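Local coordinates for protein probable ubiquitin-conjugating enzyme E2 7 (Caenorhabditis elegans, PDB 1PZV) that probably catalyses the covalent attachment of ubiquitin to other proteins, taking it from the E1 enzyme as a thioester, at residues K10-M15 with A25-D30; D45-G50 with E145-F150. All coordinates share one frame; numbering follows the deposited sequence.

Overall arrangement
Contacts 1 and 2 lie near opposite ends of a single UBC domain, on opposite sides of the chain's centre. Contact 1 seats helix 5-17 on the edge strand 23-27 of the four-stranded antiparallel sheet. Contact 2 brings the loop between strands 35-41 and 52-58 up to the start of helix 147-161. Their centres are 31 Å apart and their nearest atoms about 16 Å, so they do not touch, and along the chain the first closes before the second opens. Both lie away from Cys-88, the predicted thioester cysteine, and both join outer helices to the sheet or its loops through mainly apolar side chains.

Contact 1 of 2, residues K10-M15 with A25-D30; sequences KQLADM and AGLVDD
The peptide group joining Ala-25 to Gly-26 is the flat surface here, and Leu-12 lies over one face of it: CD1 of Leu-12 sits almost straight above the peptide, 4.2 Å from Ala-25 O. The same methyl is 4.1 Å from Ala-25 CB, which projects from that face toward the helix. At the edges of the strand the polar atoms look elsewhere: Ala-25 O takes a weak hydrogen bond from Arg-16 NH1, and Gly-26 pairs through its backbone with Glu-37.

The other branch of Leu-12 reaches Leu-27. Its CD2 approaches the fork of that residue, 3.7 Å from Leu-27 CG and nearly as close to both methyls, the two side chains crossing obliquely. With CG swung opposite the backbone N (chi1 172°), Leu-12 spreads its methyls along the strand, one for Ala-25 and one for Leu-27. Cutting this residue back to alanine would probably open a gap between helix and strand and leave the Leu-27 fork without its partner from the helix. One turn on, Met-15 CG rests 3.8 Å from Ala-25 CB.

The axes of 10-15 and 25-27 approach to 8.4 Å with their directions 133° apart, where helix 5-17 lies on edge strand 23-27 of the UBC sheet. Trp-36 of the adjacent strand 35-41 touches Leu-12, Ala-25 and Leu-27, Ile-33 meets both leucines, and Leu-119 of helix 115-127 covers Met-15.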
loop_
_atom_site.group_PDB
_atom_site.type_symbol
_atom_site.label_atom_id
_atom_site.label_comp_id
_atom_site.label_asym_id
_atom_site.label_seq_id
_atom_site.Cartn_x
_atom_site.Cartn_y
_atom_site.Cartn_z
ATOM N N LYS A 10 7.652 2.724 18.282
ATOM C CA LYS A 10 6.550 3.540 18.767
ATOM C C LYS A 10 5.416 3.534 17.748
ATOM O O LYS A 10 4.269 3.285 18.108
ATOM C CB LYS A 10 7.032 4.980 19.029
ATOM C CG LYS A 10 5.936 5.993 19.336
ATOM C CD LYS A 10 5.195 5.649 20.604
ATOM C CE LYS A 10 3.869 6.400 20.675
ATOM N NZ LYS A 10 3.036 5.991 21.850
ATOM N N GLN A 11 5.738 3.799 16.482
ATOM C CA GLN A 11 4.725 3.831 15.432
ATOM C C GLN A 11 4.024 2.481 15.237
ATOM O O GLN A 11 2.786 2.426 15.118
ATOM C CB GLN A 11 5.337 4.316 14.109
ATOM C CG GLN A 11 5.804 5.769 14.168
ATOM C CD GLN A 11 6.206 6.330 12.818
ATOM O OE1 GLN A 11 6.576 7.493 12.701
ATOM N NE2 GLN A 11 6.131 5.505 11.793
ATOM N N LEU A 12 4.805 1.400 15.211
ATOM C CA LEU A 12 4.246 0.062 15.054
ATOM C C LEU A 12 3.266 -0.233 16.185
ATOM O O LEU A 12 2.187 -0.794 15.962
ATOM C CB LEU A 12 5.356 -0.990 15.070
ATOM C CG LEU A 12 4.895 -2.458 15.095
ATOM C CD1 LEU A 12 4.013 -2.735 13.899
ATOM C CD2 LEU A 12 6.100 -3.398 15.103
ATOM N N ALA A 13 3.656 0.154 17.398
ATOM C CA ALA A 13 2.842 -0.057 18.586
ATOM C C ALA A 13 1.516 0.686 18.530
ATOM O O ALA A 13 0.486 0.124 18.877
ATOM C CB ALA A 13 3.623 0.350 19.836
ATOM N N ASP A 14 1.527 1.944 18.104
ATOM C CA ASP A 14 0.276 2.683 18.033
ATOM C C ASP A 14 -0.593 1.979 17.012
ATOM O O ASP A 14 -1.775 1.717 17.239
ATOM C CB ASP A 14 0.500 4.134 17.596
ATOM C CG ASP A 14 1.391 4.908 18.554
ATOM O OD1 ASP A 14 1.278 4.718 19.794
ATOM O OD2 ASP A 14 2.200 5.726 18.056
ATOM N N MET A 15 0.033 1.666 15.888
ATOM C CA MET A 15 -0.598 0.988 14.770
ATOM C C MET A 15 -1.384 -0.241 15.244
ATOM O O MET A 15 -2.536 -0.466 14.835
ATOM C CB MET A 15 0.507 0.560 13.793
ATOM C CG MET A 15 0.124 0.523 12.327
ATOM S SD MET A 15 -0.458 2.126 11.720
ATOM C CE MET A 15 -2.192 1.677 11.337
ATOM N N ALA A 25 -0.941 -4.424 11.087
ATOM C CA ALA A 25 0.517 -4.405 10.953
ATOM C C ALA A 25 1.258 -5.299 11.943
ATOM O O ALA A 25 0.881 -5.406 13.107
ATOM C CB ALA A 25 1.038 -2.955 11.056
ATOM N N GLY A 26 2.318 -5.937 11.467
ATOM C CA GLY A 26 3.106 -6.807 12.312
ATOM C C GLY A 26 4.499 -6.880 11.738
ATOM O O GLY A 26 4.791 -6.216 10.754
ATOM N N LEU A 27 5.363 -7.686 12.338
ATOM C CA LEU A 27 6.737 -7.823 11.867
ATOM C C LEU A 27 6.995 -9.179 11.243
ATOM O O LEU A 27 6.562 -10.192 11.782
ATOM C CB LEU A 27 7.707 -7.653 13.028
ATOM C CG LEU A 27 7.837 -6.264 13.635
ATOM C CD1 LEU A 27 8.715 -6.366 14.882
ATOM C CD2 LEU A 27 8.441 -5.287 12.603
ATOM N N VAL A 28 7.704 -9.205 10.119
ATOM C CA VAL A 28 8.033 -10.477 9.482
ATOM C C VAL A 28 8.923 -11.245 10.459
ATOM O O VAL A 28 8.691 -12.423 10.738
ATOM C CB VAL A 28 8.809 -10.271 8.164
ATOM C CG1 VAL A 28 9.225 -11.627 7.591
ATOM C CG2 VAL A 28 7.951 -9.492 7.164
ATOM N N ASP A 29 9.943 -10.560 10.971
ATOM C CA ASP A 29 10.870 -11.137 11.940
ATOM C C ASP A 29 10.796 -10.281 13.210
ATOM O O ASP A 29 11.115 -9.090 13.193
ATOM C CB ASP A 29 12.298 -11.132 11.375
ATOM C CG ASP A 29 13.297 -11.854 12.282
ATOM O OD1 ASP A 29 13.413 -11.481 13.471
ATOM O OD2 ASP A 29 13.970 -12.796 11.802
ATOM N N ASP A 30 10.365 -10.889 14.308
ATOM C CA ASP A 30 10.227 -10.172 15.570
ATOM C C ASP A 30 11.454 -9.431 16.090
ATOM O O ASP A 30 11.337 -8.595 16.986
ATOM C CB ASP A 30 9.717 -11.122 16.651
ATOM C CG ASP A 30 8.211 -11.230 16.652
ATOM O OD1 ASP A 30 7.556 -10.175 16.800
ATOM O OD2 ASP A 30 7.682 -12.354 16.501
#

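Contact 2 of 2, residues D45-G50 with E145-F150; sequences DTLYEG and ENYAEF
Leu-47 and Tyr-48 carry the loop's half of this contact, meeting Phe-150 and, more marginally, Tyr-147 in the first turn of helix 147-161. Bonds within the loop brace the chain around them. Asp-45 gives its backbone N-H to Glu-49 OE1 (3.1 Å), a straight bond at 164° that reaches the carboxylate from above its plane and draws the two ends of this piece of loop together. Thr-46 OG1 takes a weak bond from Tyr-48 N.

Leu-47 then points at the helix. Its CG stands opposite the carbonyl carbon (chi1 -64°) and the chain runs on extended, which carries CD1 to the edge of the Phe-150 ring, near the ring plane, 3.6 Å from CE2 of that phenylalanine. The same methyl lies 4.3 Å from Tyr-147 OH. Farther along the helix Lys-151 and Val-154 also touch Leu-47.

Tyr-48 comes in with its hydroxyl end. OH of Tyr-48 is 3.9 Å from Phe-150 CZ, the two side chains crossing at about a right angle. Its hydrogen bonds go elsewhere, to Trp-77 O and to ND1 of His-78, which opens the HPN sequence familiar in E2 enzymes, so this tyrosine ties the loop to that segment while brushing the helix; the Trp-77 ring also meets that of Phe-150, the planes at about 50°.

Away from the loop, Asn-146 caps the helix that starts at Tyr-147: its OD1 accepts from Glu-149 N (2.9 Å) nearly along the C=O axis. No hydrogen bond or salt bridge spans the two segments. Their cohesion rests on apolar contact, while the polar groups keep each segment in shape or, at Tyr-48, satisfy a buried hydroxyl beside Phe-150.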
loop_
_atom_site.group_PDB
_atom_site.type_symbol
_atom_site.label_atom_id
_atom_site.label_comp_id
_atom_site.label_asym_id
_atom_site.label_seq_id
_atom_site.Cartn_x
_atom_site.Cartn_y
_atom_site.Cartn_z
ATOM N N ASP A 45 -16.774 0.411 -0.957
ATOM C CA ASP A 45 -17.196 1.319 -2.018
ATOM C C ASP A 45 -16.071 1.568 -3.006
ATOM O O ASP A 45 -15.953 2.654 -3.581
ATOM C CB ASP A 45 -17.704 2.645 -1.437
ATOM C CG ASP A 45 -19.069 2.509 -0.761
ATOM O OD1 ASP A 45 -19.615 3.547 -0.327
ATOM O OD2 ASP A 45 -19.601 1.377 -0.661
ATOM N N THR A 46 -15.241 0.545 -3.177
ATOM C CA THR A 46 -14.124 0.576 -4.115
ATOM C C THR A 46 -14.120 -0.834 -4.692
ATOM O O THR A 46 -14.680 -1.747 -4.084
ATOM C CB THR A 46 -12.747 0.853 -3.421
ATOM O OG1 THR A 46 -12.272 -0.342 -2.797
ATOM C CG2 THR A 46 -12.874 1.939 -2.363
ATOM N N LEU A 47 -13.510 -1.017 -5.857
ATOM C CA LEU A 47 -13.466 -2.335 -6.479
ATOM C C LEU A 47 -12.755 -3.331 -5.581
ATOM O O LEU A 47 -12.927 -4.554 -5.695
ATOM C CB LEU A 47 -12.767 -2.259 -7.830
ATOM C CG LEU A 47 -13.525 -1.403 -8.838
ATOM C CD1 LEU A 47 -12.752 -1.383 -10.146
ATOM C CD2 LEU A 47 -14.935 -1.959 -9.032
ATOM N N TYR A 48 -11.943 -2.799 -4.683
ATOM C CA TYR A 48 -11.229 -3.635 -3.748
ATOM C C TYR A 48 -12.076 -3.506 -2.490
ATOM O O TYR A 48 -11.972 -2.512 -1.770
ATOM C CB TYR A 48 -9.820 -3.075 -3.551
ATOM C CG TYR A 48 -9.168 -2.655 -4.855
ATOM C CD1 TYR A 48 -9.554 -1.482 -5.512
ATOM C CD2 TYR A 48 -8.173 -3.438 -5.445
ATOM C CE1 TYR A 48 -8.965 -1.105 -6.717
ATOM C CE2 TYR A 48 -7.579 -3.070 -6.652
ATOM C CZ TYR A 48 -7.979 -1.904 -7.282
ATOM O OH TYR A 48 -7.399 -1.550 -8.487
ATOM N N GLU A 49 -12.948 -4.479 -2.248
ATOM C CA GLU A 49 -13.816 -4.428 -1.081
ATOM C C GLU A 49 -13.574 -5.551 -0.093
ATOM O O GLU A 49 -13.339 -5.300 1.102
ATOM C CB GLU A 49 -15.276 -4.453 -1.494
ATOM C CG GLU A 49 -15.939 -3.097 -1.523
ATOM C CD GLU A 49 -17.324 -3.128 -0.890
ATOM O OE1 GLU A 49 -18.205 -2.362 -1.338
ATOM O OE2 GLU A 49 -17.530 -3.913 0.062
ATOM N N GLY A 50 -13.640 -6.787 -0.577
ATOM C CA GLY A 50 -13.421 -7.916 0.310
ATOM C C GLY A 50 -12.007 -8.437 0.191
ATOM O O GLY A 50 -11.718 -9.575 0.544
ATOM N N GLU A 145 -10.610 2.840 -20.592
ATOM C CA GLU A 145 -11.469 2.485 -21.718
ATOM C C GLU A 145 -12.249 1.186 -21.494
ATOM O O GLU A 145 -13.483 1.195 -21.452
ATOM C CB GLU A 145 -10.634 2.391 -22.999
ATOM C CG GLU A 145 -9.417 1.492 -22.883
ATOM C CD GLU A 145 -8.366 1.793 -23.939
ATOM O OE1 GLU A 145 -7.824 2.926 -23.931
ATOM O OE2 GLU A 145 -8.084 0.900 -24.773
ATOM N N ASN A 146 -11.528 0.075 -21.348
ATOM C CA ASN A 146 -12.160 -1.220 -21.128
ATOM C C ASN A 146 -12.458 -1.433 -19.644
ATOM O O ASN A 146 -11.872 -2.303 -18.989
ATOM C CB ASN A 146 -11.254 -2.339 -21.645
ATOM C CG ASN A 146 -11.993 -3.658 -21.809
ATOM O OD1 ASN A 146 -12.505 -4.226 -20.841
ATOM N ND2 ASN A 146 -12.052 -4.150 -23.044
ATOM N N TYR A 147 -13.376 -0.630 -19.118
ATOM C CA TYR A 147 -13.755 -0.719 -17.719
ATOM C C TYR A 147 -14.392 -2.067 -17.415
ATOM O O TYR A 147 -14.321 -2.570 -16.294
ATOM C CB TYR A 147 -14.738 0.397 -17.390
ATOM C CG TYR A 147 -14.998 0.570 -15.917
ATOM C CD1 TYR A 147 -13.945 0.778 -15.024
ATOM C CD2 TYR A 147 -16.297 0.567 -15.415
ATOM C CE1 TYR A 147 -14.182 0.984 -13.670
ATOM C CE2 TYR A 147 -16.545 0.775 -14.066
ATOM C CZ TYR A 147 -15.483 0.985 -13.200
ATOM O OH TYR A 147 -15.731 1.220 -11.873
ATOM N N ALA A 148 -15.012 -2.644 -18.437
ATOM C CA ALA A 148 -15.689 -3.928 -18.331
ATOM C C ALA A 148 -14.809 -5.037 -17.768
ATOM O O ALA A 148 -15.087 -5.586 -16.702
ATOM C CB ALA A 148 -16.214 -4.339 -19.702
ATOM N N GLU A 149 -13.745 -5.361 -18.490
ATOM C CA GLU A 149 -12.852 -6.426 -18.072
ATOM C C GLU A 149 -12.038 -6.083 -16.832
ATOM O O GLU A 149 -11.616 -6.982 -16.097
ATOM C CB GLU A 149 -11.907 -6.792 -19.210
ATOM C CG GLU A 149 -11.330 -8.180 -19.076
ATOM C CD GLU A 149 -9.961 -8.290 -19.704
ATOM O OE1 GLU A 149 -9.818 -7.871 -20.874
ATOM O OE2 GLU A 149 -9.032 -8.797 -19.028
ATOM N N PHE A 150 -11.818 -4.788 -16.608
ATOM C CA PHE A 150 -11.044 -4.326 -15.458
ATOM C C PHE A 150 -11.680 -4.730 -14.126
ATOM O O PHE A 150 -11.025 -5.348 -13.282
ATOM C CB PHE A 150 -10.876 -2.804 -15.496
ATOM C CG PHE A 150 -10.012 -2.265 -14.385
ATOM C CD1 PHE A 150 -8.627 -2.385 -14.438
ATOM C CD2 PHE A 150 -10.585 -1.650 -13.274
ATOM C CE1 PHE A 150 -7.825 -1.900 -13.397
ATOM C CE2 PHE A 150 -9.789 -1.167 -12.230
ATOM C CZ PHE A 150 -8.410 -1.292 -12.295
#